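PDB 4RXU: periplasmic sugar-binding protein from Chloroflexus aurantiacus, which binds D-glucose in the cleft between its two lobes and probably delivers sugar to an ABC-type transporter. Local coordinates for residues A[42-48]-A[116-120]; A[130-134]-A[298-303]; A[33-39]-A[63-69]. All blocks are in the same frame, centred on the assembly; numbering follows the deposited sequence.

Interaction 1. Residues A[42-48]-A[116-120]; sequences EPRWIQD and SYDRL. With BGC (beta-D-glucopyranose), chain C.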
loop_
_atom_site.group_PDB
_atom_site.type_symbol
_atom_site.label_atom_id
_atom_site.label_comp_id
_atom_site.label_asym_id
_atom_site.label_seq_id
_atom_site.Cartn_x
_atom_site.Cartn_y
_atom_site.Cartn_z
ATOM N N GLU A 42 10.399 4.996 2.572
ATOM C CA GLU A 42 9.417 4.451 1.638
ATOM C C GLU A 42 8.820 5.636 0.922
ATOM O O GLU A 42 8.285 6.521 1.581
ATOM C CB GLU A 42 8.322 3.653 2.366
ATOM C CG GLU A 42 8.823 2.388 3.063
ATOM C CD GLU A 42 7.794 1.758 3.992
ATOM O OE1 GLU A 42 6.560 2.008 3.848
ATOM O OE2 GLU A 42 8.242 0.984 4.870
ATOM N N PRO A 43 8.902 5.663 -0.419
ATOM C CA PRO A 43 8.499 6.900 -1.120
ATOM C C PRO A 43 7.056 7.352 -0.858
ATOM O O PRO A 43 6.756 8.533 -0.890
ATOM C CB PRO A 43 8.658 6.526 -2.594
ATOM C CG PRO A 43 9.733 5.513 -2.604
ATOM C CD PRO A 43 9.670 4.765 -1.297
ATOM N N ARG A 44 6.176 6.390 -0.588
ATOM C CA ARG A 44 4.757 6.665 -0.400
ATOM C C ARG A 44 4.552 7.825 0.565
ATOM O O ARG A 44 3.764 8.726 0.279
ATOM C CB ARG A 44 4.017 5.423 0.114
ATOM C CG ARG A 44 2.609 5.677 0.654
ATOM C CD ARG A 44 1.641 6.318 -0.333
ATOM N NE ARG A 44 0.541 6.894 0.424
ATOM C CZ ARG A 44 -0.511 6.242 0.912
ATOM N NH1 ARG A 44 -1.374 6.897 1.690
ATOM N NH2 ARG A 44 -0.741 4.965 0.634
ATOM N N TRP A 45 5.282 7.804 1.691
ATOM C CA TRP A 45 4.990 8.771 2.764
ATOM C C TRP A 45 5.433 10.188 2.445
ATOM O O TRP A 45 4.946 11.128 3.060
ATOM C CB TRP A 45 5.491 8.301 4.146
ATOM C CG TRP A 45 5.097 6.879 4.301
ATOM C CD1 TRP A 45 5.922 5.818 4.292
ATOM C CD2 TRP A 45 3.759 6.349 4.262
ATOM N NE1 TRP A 45 5.197 4.645 4.289
ATOM C CE2 TRP A 45 3.866 4.954 4.274
ATOM C CE3 TRP A 45 2.489 6.922 4.242
ATOM C CZ2 TRP A 45 2.758 4.125 4.235
ATOM C CZ3 TRP A 45 1.393 6.098 4.216
ATOM C CH2 TRP A 45 1.530 4.721 4.215
ATOM N N ILE A 46 6.326 10.332 1.478
ATOM C CA ILE A 46 6.670 11.637 0.944
ATOM C C ILE A 46 5.460 12.252 0.232
ATOM O O ILE A 46 5.229 13.460 0.340
ATOM C CB ILE A 46 7.898 11.539 0.013
ATOM C CG1 ILE A 46 9.065 10.810 0.699
ATOM C CG2 ILE A 46 8.339 12.922 -0.416
ATOM C CD1 ILE A 46 9.557 11.428 1.983
ATOM N N GLN A 47 4.675 11.424 -0.463
ATOM C CA GLN A 47 3.444 11.917 -1.086
ATOM C C GLN A 47 2.506 12.463 -0.005
ATOM O O GLN A 47 2.020 13.599 -0.084
ATOM C CB GLN A 47 2.734 10.846 -1.889
ATOM C CG GLN A 47 3.485 10.287 -3.092
ATOM C CD GLN A 47 2.515 9.647 -4.071
ATOM O OE1 GLN A 47 1.522 10.279 -4.485
ATOM N NE2 GLN A 47 2.771 8.395 -4.433
ATOM N N ASP A 48 2.252 11.660 1.029
ATOM C CA ASP A 48 1.355 12.138 2.087
ATOM C C ASP A 48 1.894 13.382 2.783
ATOM O O ASP A 48 1.129 14.291 3.054
ATOM C CB ASP A 48 1.059 11.053 3.117
ATOM C CG ASP A 48 0.491 9.816 2.480
ATOM O OD1 ASP A 48 1.260 9.156 1.751
ATOM O OD2 ASP A 48 -0.719 9.528 2.681
ATOM N N SER A 116 -6.317 6.121 12.818
ATOM C CA SER A 116 -5.315 5.329 12.137
ATOM C C SER A 116 -5.389 5.740 10.646
ATOM O O SER A 116 -6.475 5.908 10.109
ATOM C CB SER A 116 -5.625 3.850 12.348
ATOM O OG SER A 116 -4.526 2.994 12.098
ATOM N N TYR A 117 -4.227 5.939 10.031
ATOM C CA TYR A 117 -4.121 6.581 8.739
ATOM C C TYR A 117 -3.381 5.665 7.777
ATOM O O TYR A 117 -2.236 5.301 8.015
ATOM C CB TYR A 117 -3.361 7.889 8.879
ATOM C CG TYR A 117 -3.219 8.647 7.572
ATOM C CD1 TYR A 117 -4.260 9.370 7.037
ATOM C CD2 TYR A 117 -2.032 8.609 6.873
ATOM C CE1 TYR A 117 -4.125 10.032 5.830
ATOM C CE2 TYR A 117 -1.876 9.293 5.685
ATOM C CZ TYR A 117 -2.937 9.989 5.164
ATOM O OH TYR A 117 -2.768 10.638 3.968
ATOM N N ASP A 118 -4.085 5.301 6.709
ATOM C CA ASP A 118 -3.625 4.416 5.636
ATOM C C ASP A 118 -3.477 2.974 6.093
ATOM O O ASP A 118 -4.028 2.079 5.468
ATOM C CB ASP A 118 -2.339 4.872 4.957
ATOM C CG ASP A 118 -2.100 4.103 3.700
ATOM O OD1 ASP A 118 -2.692 4.500 2.669
ATOM O OD2 ASP A 118 -1.388 3.062 3.746
ATOM N N ARG A 119 -2.675 2.757 7.135
ATOM C CA ARG A 119 -2.441 1.443 7.726
ATOM C C ARG A 119 -3.150 1.381 9.049
ATOM O O ARG A 119 -3.297 2.402 9.739
ATOM C CB ARG A 119 -0.955 1.218 7.991
ATOM C CG ARG A 119 -0.098 1.223 6.762
ATOM C CD ARG A 119 1.360 1.145 7.156
ATOM N NE ARG A 119 2.219 1.025 6.004
ATOM C CZ ARG A 119 3.538 1.071 6.049
ATOM N NH1 ARG A 119 4.158 1.288 7.201
ATOM N NH2 ARG A 119 4.230 0.918 4.937
ATOM N N LEU A 120 -3.583 0.174 9.394
ATOM C CA LEU A 120 -4.373 -0.053 10.583
ATOM C C LEU A 120 -3.524 -0.460 11.793
ATOM O O LEU A 120 -2.729 -1.388 11.733
ATOM C CB LEU A 120 -5.392 -1.156 10.266
ATOM C CG LEU A 120 -6.468 -1.456 11.309
ATOM C CD1 LEU A 120 -7.268 -0.213 11.677
ATOM C CD2 LEU A 120 -7.351 -2.592 10.805
HETATM C C2 BGC C . 0.741 1.780 1.529
HETATM C C3 BGC C . 1.263 1.730 0.107
HETATM C C4 BGC C . 2.782 1.814 0.127
HETATM C C5 BGC C . 3.381 0.770 1.070
HETATM C C6 BGC C . 4.875 0.912 1.258
HETATM C C1 BGC C . 1.376 0.577 2.205
HETATM O O1 BGC C . 0.831 0.317 3.466
HETATM O O2 BGC C . -0.688 1.697 1.513
HETATM O O3 BGC C . 0.697 2.824 -0.610
HETATM O O4 BGC C . 3.273 1.502 -1.191
HETATM O O5 BGC C . 2.772 0.845 2.344
HETATM O O6 BGC C . 5.247 2.253 1.584
HETATM O O HOH W 1 6.879 1.643 7.379
#
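Arg44 and Asp118 meet in the wall of the glucose pocket, in a charged network that also bonds the sugar. Followed outward, Arg44 passes CB beside O6 and C4 of the glucose, then CG and CD beside O3. CG also lies over one face of the Trp45 indole, toward its rim, and the bend at chi2 (58°) curls the chain so that CZ3 of that ring covers the centre of the guanidinium. NE then bonds Asp48 OD1 at 2.7 Å, and NH1 bonds Asp48 OD2, a side-on grip on both carboxylate oxygens. NH1 and NH2 converge end-on on Asp118 OD1, each at 2.9 Å, reaching it from the same face of a carboxylate turned 84° to the guanidinium. NH2 donates to glucose O3 at 2.9 Å. Only arginine offers five N-H groups in one plane. Asp118 OD2 is left to accept from sugar O2 (2.7 Å), while the Tyr117 hydroxyl donates to the anti lone pair of Asp48 OD2.

A second charged pair, Glu42 and Arg119, is built differently. Glu42 OE1 takes Arg119 NH2 on its syn lone pair (2.8 Å), Trp45 NE1 from above its plane, and the sugar O6 hydroxyl. Arg119, extended from CG to NE, donates from NE and NH2 to glucose O1 and O5, both nearly straight at 169°, with Trp45 CZ2 against one guanidinium face.

The network joins the start of helix 44-59 and the loop before it to the end of strand 113-117 and the loop that follows, with Leu303 of helix 300-315 and Phe133 of strand 129-133 packed against Arg44.

Interaction 2. Residues A[130-134]-A[298-303]; sequences YVTFD and KDVRTL. With BGC (beta-D-glucopyranose), chain C.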
loop_
_atom_site.group_PDB
_atom_site.type_symbol
_atom_site.label_atom_id
_atom_site.label_comp_id
_atom_site.label_asym_id
_atom_site.label_seq_id
_atom_site.Cartn_x
_atom_site.Cartn_y
_atom_site.Cartn_z
ATOM N N TYR A 130 -10.489 4.840 11.076
ATOM C CA TYR A 130 -9.480 4.403 10.121
ATOM C C TYR A 130 -9.734 5.061 8.749
ATOM O O TYR A 130 -10.710 4.739 8.074
ATOM C CB TYR A 130 -9.528 2.883 9.989
ATOM C CG TYR A 130 -8.495 2.268 9.070
ATOM C CD1 TYR A 130 -7.235 2.818 8.890
ATOM C CD2 TYR A 130 -8.787 1.099 8.393
ATOM C CE1 TYR A 130 -6.305 2.209 8.052
ATOM C CE2 TYR A 130 -7.876 0.464 7.583
ATOM C CZ TYR A 130 -6.624 0.999 7.410
ATOM O OH TYR A 130 -5.742 0.336 6.602
ATOM N N VAL A 131 -8.851 5.962 8.376
ATOM C CA VAL A 131 -8.879 6.613 7.078
ATOM C C VAL A 131 -7.983 5.788 6.163
ATOM O O VAL A 131 -6.799 5.628 6.408
ATOM C CB VAL A 131 -8.357 8.061 7.169
ATOM C CG1 VAL A 131 -8.180 8.671 5.789
ATOM C CG2 VAL A 131 -9.287 8.908 8.024
ATOM N N THR A 132 -8.585 5.253 5.111
ATOM C CA THR A 132 -7.933 4.248 4.281
ATOM C C THR A 132 -8.402 4.273 2.831
ATOM O O THR A 132 -9.521 4.705 2.524
ATOM C CB THR A 132 -8.163 2.832 4.889
ATOM O OG1 THR A 132 -7.405 1.840 4.189
ATOM C CG2 THR A 132 -9.656 2.417 4.841
ATOM N N PHE A 133 -7.538 3.775 1.958
ATOM C CA PHE A 133 -7.975 3.342 0.642
ATOM C C PHE A 133 -8.563 1.941 0.729
ATOM O O PHE A 133 -8.369 1.204 1.701
ATOM C CB PHE A 133 -6.824 3.341 -0.346
ATOM C CG PHE A 133 -6.227 4.696 -0.589
ATOM C CD1 PHE A 133 -6.932 5.679 -1.263
ATOM C CD2 PHE A 133 -4.943 4.987 -0.126
ATOM C CE1 PHE A 133 -6.364 6.912 -1.485
ATOM C CE2 PHE A 133 -4.380 6.218 -0.357
ATOM C CZ PHE A 133 -5.093 7.173 -1.038
ATOM N N ASP A 134 -9.280 1.540 -0.305
ATOM C CA ASP A 134 -9.837 0.174 -0.358
ATOM C C ASP A 134 -8.715 -0.804 -0.742
ATOM O O ASP A 134 -8.483 -1.087 -1.916
ATOM C CB ASP A 134 -10.957 0.127 -1.392
ATOM C CG ASP A 134 -11.717 -1.197 -1.411
ATOM O OD1 ASP A 134 -11.210 -2.227 -0.911
ATOM O OD2 ASP A 134 -12.851 -1.215 -1.958
ATOM N N LYS A 298 -4.015 5.669 -6.015
ATOM C CA LYS A 298 -4.676 5.943 -4.744
ATOM C C LYS A 298 -4.543 7.444 -4.485
ATOM O O LYS A 298 -3.437 7.932 -4.264
ATOM C CB LYS A 298 -4.039 5.109 -3.622
ATOM C CG LYS A 298 -3.815 3.643 -3.999
ATOM C CD LYS A 298 -3.620 2.690 -2.846
ATOM C CE LYS A 298 -2.479 3.113 -1.951
ATOM N NZ LYS A 298 -2.176 2.008 -0.995
ATOM N N ASP A 299 -5.647 8.179 -4.602
ATOM C CA ASP A 299 -5.575 9.626 -4.591
ATOM C C ASP A 299 -5.317 10.113 -3.175
ATOM O O ASP A 299 -6.227 10.263 -2.373
ATOM C CB ASP A 299 -6.855 10.226 -5.194
ATOM C CG ASP A 299 -6.735 11.696 -5.503
ATOM O OD1 ASP A 299 -5.879 12.383 -4.886
ATOM O OD2 ASP A 299 -7.508 12.160 -6.372
ATOM N N VAL A 300 -4.039 10.347 -2.894
ATOM C CA VAL A 300 -3.594 10.817 -1.587
ATOM C C VAL A 300 -4.212 12.154 -1.209
ATOM O O VAL A 300 -4.358 12.460 -0.030
ATOM C CB VAL A 300 -2.041 10.840 -1.517
ATOM C CG1 VAL A 300 -1.562 11.423 -0.193
ATOM C CG2 VAL A 300 -1.465 9.439 -1.684
ATOM N N ARG A 301 -4.595 12.968 -2.183
ATOM C CA ARG A 301 -5.321 14.200 -1.839
ATOM C C ARG A 301 -6.621 13.910 -1.081
ATOM O O ARG A 301 -6.978 14.608 -0.131
ATOM C CB ARG A 301 -5.656 15.025 -3.097
ATOM C CG ARG A 301 -4.445 15.365 -3.937
ATOM C CD ARG A 301 -4.842 16.024 -5.235
ATOM N NE ARG A 301 -5.623 15.123 -6.064
ATOM C CZ ARG A 301 -6.099 15.423 -7.261
ATOM N NH1 ARG A 301 -5.890 16.634 -7.781
ATOM N NH2 ARG A 301 -6.809 14.515 -7.920
ATOM N N THR A 302 -7.314 12.852 -1.503
ATOM C CA THR A 302 -8.559 12.476 -0.841
ATOM C C THR A 302 -8.289 11.917 0.559
ATOM O O THR A 302 -9.006 12.228 1.499
ATOM C CB THR A 302 -9.337 11.436 -1.656
ATOM O OG1 THR A 302 -9.528 11.952 -2.985
ATOM C CG2 THR A 302 -10.700 11.115 -1.028
ATOM N N LEU A 303 -7.257 11.094 0.686
ATOM C CA LEU A 303 -6.941 10.471 1.962
ATOM C C LEU A 303 -6.600 11.568 2.977
ATOM O O LEU A 303 -7.102 11.575 4.112
ATOM C CB LEU A 303 -5.778 9.494 1.799
ATOM C CG LEU A 303 -5.706 8.422 2.899
ATOM C CD1 LEU A 303 -6.763 7.350 2.696
ATOM C CD2 LEU A 303 -4.327 7.789 2.974
HETATM C C2 BGC C . 0.741 1.780 1.529
HETATM C C3 BGC C . 1.263 1.730 0.107
HETATM C C4 BGC C . 2.782 1.814 0.127
HETATM C C5 BGC C . 3.381 0.770 1.070
HETATM C C6 BGC C . 4.875 0.912 1.258
HETATM C C1 BGC C . 1.376 0.577 2.205
HETATM O O1 BGC C . 0.831 0.317 3.466
HETATM O O2 BGC C . -0.688 1.697 1.513
HETATM O O3 BGC C . 0.697 2.824 -0.610
HETATM O O4 BGC C . 3.273 1.502 -1.191
HETATM O O5 BGC C . 2.772 0.845 2.344
HETATM O O6 BGC C . 5.247 2.253 1.584
#
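The Phe133 ring is sandwiched between two aliphatic groups. Lys298 CB sits over the centre of one face, 3.4 Å from the centroid and 8° off the ring normal, and Leu303 CD1 lies over the opposite face at 3.9 Å; both are CH-pi contacts. At the edge, in the ring plane, are Asp299 O and the CA of Val300, so the rim points at the backbone where the chain enters helix 300-315. A flat aromatic suits this slot, filling it without asking for a hydrogen bond.

Both leucine branches touch the ring. CD1 also meets Val131 CG1 at 3.6 Å, whereas CD2 rests against Phe133 CE2 (3.7 Å). With CG anti to the backbone N (chi1 -158°), Leu303 reaches from the helix to both Val131 and Phe133.

Beyond CB, Lys298 brings CD and CE back to the ring, CE lying 3.6 Å from Phe133 CD2. The bend at chi3 (-56°) carries NZ past the aromatic to the glucose, where it donates to O2 at 2.9 Å and O3 at 3.0 Å; Gln277 is a further hydrogen-bond partner. Phenylalanine thus supports the shaft of a sugar-binding lysine. Asp299 caps the helix: it accepts a weak bond from Arg301 N and is gripped side-on by the same arginine's guanidinium.

Strand 129-133 runs between strands 113-117 and 332-343 of the sheet, and helix 300-315 lies against it, also touching Arg44 of helix 44-59.

Interaction 3. Residues A[33-39]-A[63-69]; sequences VGIVLPT and VEILFSQ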
loop_
_atom_site.group_PDB
_atom_site.type_symbol
_atom_site.label_atom_id
_atom_site.label_comp_id
_atom_site.label_asym_id
_atom_site.label_seq_id
_atom_site.Cartn_x
_atom_site.Cartn_y
_atom_site.Cartn_z
ATOM N N VAL A 33 -3.790 18.952 16.788
ATOM C CA VAL A 33 -3.709 17.741 15.968
ATOM C C VAL A 33 -2.222 17.466 15.735
ATOM O O VAL A 33 -1.432 18.407 15.585
ATOM C CB VAL A 33 -4.427 17.896 14.614
ATOM C CG1 VAL A 33 -4.308 16.618 13.787
ATOM C CG2 VAL A 33 -5.883 18.240 14.825
ATOM N N GLY A 34 -1.859 16.185 15.704
ATOM C CA GLY A 34 -0.512 15.759 15.371
ATOM C C GLY A 34 -0.602 14.635 14.368
ATOM O O GLY A 34 -1.549 13.836 14.398
ATOM N N ILE A 35 0.350 14.626 13.437
ATOM C CA ILE A 35 0.425 13.621 12.386
ATOM C C ILE A 35 1.704 12.826 12.550
ATOM O O ILE A 35 2.775 13.422 12.678
ATOM C CB ILE A 35 0.397 14.261 10.991
ATOM C CG1 ILE A 35 -0.956 14.943 10.749
ATOM C CG2 ILE A 35 0.642 13.226 9.893
ATOM C CD1 ILE A 35 -0.949 15.896 9.554
ATOM N N VAL A 36 1.589 11.494 12.570
ATOM C CA VAL A 36 2.771 10.625 12.667
ATOM C C VAL A 36 2.813 9.689 11.489
ATOM O O VAL A 36 1.846 8.969 11.233
ATOM C CB VAL A 36 2.827 9.844 14.005
ATOM C CG1 VAL A 36 4.061 8.933 14.102
ATOM C CG2 VAL A 36 2.829 10.808 15.181
ATOM N N LEU A 37 3.915 9.754 10.746
ATOM C CA LEU A 37 4.117 8.900 9.550
ATOM C C LEU A 37 5.311 7.984 9.798
ATOM O O LEU A 37 6.207 8.332 10.549
ATOM C CB LEU A 37 4.329 9.762 8.308
ATOM C CG LEU A 37 3.091 10.595 7.904
ATOM C CD1 LEU A 37 3.495 11.524 6.766
ATOM C CD2 LEU A 37 1.874 9.744 7.521
ATOM N N PRO A 38 5.349 6.813 9.137
ATOM C CA PRO A 38 6.253 5.780 9.637
ATOM C C PRO A 38 7.710 5.938 9.252
ATOM O O PRO A 38 8.591 5.628 10.059
ATOM C CB PRO A 38 5.660 4.495 9.047
ATOM C CG PRO A 38 4.992 4.967 7.777
ATOM C CD PRO A 38 4.350 6.255 8.216
ATOM N N THR A 39 7.974 6.415 8.038
ATOM C CA THR A 39 9.344 6.499 7.542
ATOM C C THR A 39 9.406 7.369 6.304
ATOM O O THR A 39 8.446 7.405 5.535
ATOM C CB THR A 39 9.931 5.090 7.226
ATOM O OG1 THR A 39 11.274 5.209 6.758
ATOM C CG2 THR A 39 9.110 4.352 6.188
ATOM N N VAL A 63 -0.163 22.138 11.723
ATOM C CA VAL A 63 -0.195 20.825 12.368
ATOM C C VAL A 63 1.188 20.185 12.204
ATOM O O VAL A 63 1.731 20.112 11.092
ATOM C CB VAL A 63 -1.254 19.924 11.704
ATOM C CG1 VAL A 63 -1.166 18.485 12.194
ATOM C CG2 VAL A 63 -2.652 20.480 11.895
ATOM N N GLU A 64 1.754 19.718 13.312
ATOM C CA GLU A 64 3.077 19.117 13.267
ATOM C C GLU A 64 3.015 17.708 12.664
ATOM O O GLU A 64 2.116 16.926 12.983
ATOM C CB GLU A 64 3.726 19.073 14.657
ATOM C CG GLU A 64 5.175 18.603 14.631
ATOM C CD GLU A 64 5.897 18.808 15.955
ATOM O OE1 GLU A 64 5.215 18.913 17.001
ATOM O OE2 GLU A 64 7.149 18.863 15.952
ATOM N N ILE A 65 3.976 17.420 11.786
ATOM C CA ILE A 65 4.181 16.092 11.195
ATOM C C ILE A 65 5.511 15.551 11.701
ATOM O O ILE A 65 6.534 16.191 11.568
ATOM C CB ILE A 65 4.228 16.162 9.653
ATOM C CG1 ILE A 65 2.921 16.782 9.114
ATOM C CG2 ILE A 65 4.461 14.785 9.034
ATOM C CD1 ILE A 65 2.914 17.079 7.625
ATOM N N LEU A 66 5.461 14.387 12.322
ATOM C CA LEU A 66 6.642 13.665 12.798
ATOM C C LEU A 66 6.761 12.334 12.070
ATOM O O LEU A 66 5.754 11.663 11.796
ATOM C CB LEU A 66 6.540 13.355 14.288
ATOM C CG LEU A 66 6.491 14.595 15.174
ATOM C CD1 LEU A 66 6.210 14.237 16.623
ATOM C CD2 LEU A 66 7.778 15.388 15.073
ATOM N N PHE A 67 7.995 11.959 11.773
ATOM C CA PHE A 67 8.272 10.650 11.187
ATOM C C PHE A 67 8.884 9.755 12.263
ATOM O O PHE A 67 9.626 10.204 13.123
ATOM C CB PHE A 67 9.216 10.722 9.967
ATOM C CG PHE A 67 8.541 11.180 8.703
ATOM C CD1 PHE A 67 8.394 12.531 8.423
ATOM C CD2 PHE A 67 8.017 10.248 7.791
ATOM C CE1 PHE A 67 7.762 12.954 7.267
ATOM C CE2 PHE A 67 7.379 10.670 6.644
ATOM C CZ PHE A 67 7.251 12.018 6.384
ATOM N N SER A 68 8.625 8.468 12.128
ATOM C CA SER A 68 9.039 7.460 13.086
ATOM C C SER A 68 10.301 6.688 12.728
ATOM O O SER A 68 10.742 5.844 13.508
ATOM C CB SER A 68 7.880 6.507 13.336
ATOM O OG SER A 68 6.764 7.237 13.844
ATOM N N GLN A 69 10.864 6.946 11.554
ATOM C CA GLN A 69 12.116 6.308 11.108
ATOM C C GLN A 69 12.096 4.795 11.152
ATOM O O GLN A 69 13.101 4.130 11.432
ATOM C CB GLN A 69 13.258 6.822 11.929
ATOM C CG GLN A 69 13.223 8.318 11.896
ATOM C CD GLN A 69 14.160 8.843 12.878
ATOM O OE1 GLN A 69 13.786 9.166 14.005
ATOM N NE2 GLN A 69 15.411 8.909 12.487
HETATM O O HOH W 2 0.633 19.990 15.896
#
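A right-handed beta-alpha-beta unit, strand 29-37, helix 44-59 and strand 61-67, opens the Rossmann-like lobe of this periplasmic binding protein, and here its two parallel strands pair. The axes of strands 33-37 and 63-67 come within 4.7 Å, 22° from parallel. Ile35 N donates to Glu64 O and Leu66 N returns to Ile35 O; Leu37 N then donates to Leu66 O, and Ser68 N to Leu37 O, each at 2.9 Å. Ile35 and Leu37 thus each use both N-H and C=O, bonding to the residues before and after Ile65 and Phe67 respectively, as parallel pairing requires. At the beginning, where Val33 O and Glu64 N stand 4.1 Å apart, a water bridges them.

Side chains alternate. On one face Ile35 and Ile65 lie side by side, CD1 of Ile35 touching CG1 of Ile65 and reaching Val63 CG1 at 3.7 Å. Further along, Leu37 offers CB to Phe67 CE2 (3.6 Å) and CD1 to CZ. Branched and long aliphatic residues suit this face, which is turned to a helix. The Phe67 ring leaves its strand with CG anti to the carbonyl carbon (chi1 -78°) and leans across to the neighbouring segment, 33-39, where CD2 meets Thr39 C at 3.5 Å. Cut back to an alanine, this position would probably leave a gap beside Leu37 CB and CD1 and lose the contact with the Thr39 backbone. On the opposite face Val36 CG1 packs on Ser68 OG, whose own hydrogen bond goes to Asn78.

Strand 29-37 is flanked on its other edge by strand 89-92. Helix 44-59 covers the Ile35 and Phe67 face through Phe52 and Glu49, and helix 72-84 covers the Val36 face through Leu82.

In the fold
All three contacts belong to the lobe with the larger, mixed sheet, which includes strands 29-37, 61-67, 89-92, 113-117, 129-133 and 332-343. Interaction 3 joins the two strands of a beta-alpha-beta unit whose connecting helix, 44-59, supplies one side of interaction 1, so the two alternate along the chain; their centres lie about 10 Å apart and Trp45 packs on Pro38 and Phe67. Interactions 1 and 2, centres about 9 Å apart, come in series and lie on the neighbouring strands 113-117 and 129-133. Interactions 2 and 3, centres about 17 Å apart, do not touch. Interactions 1 and 2 thus bring residues far apart in sequence to one sugar, beside the strand pair of interaction 3.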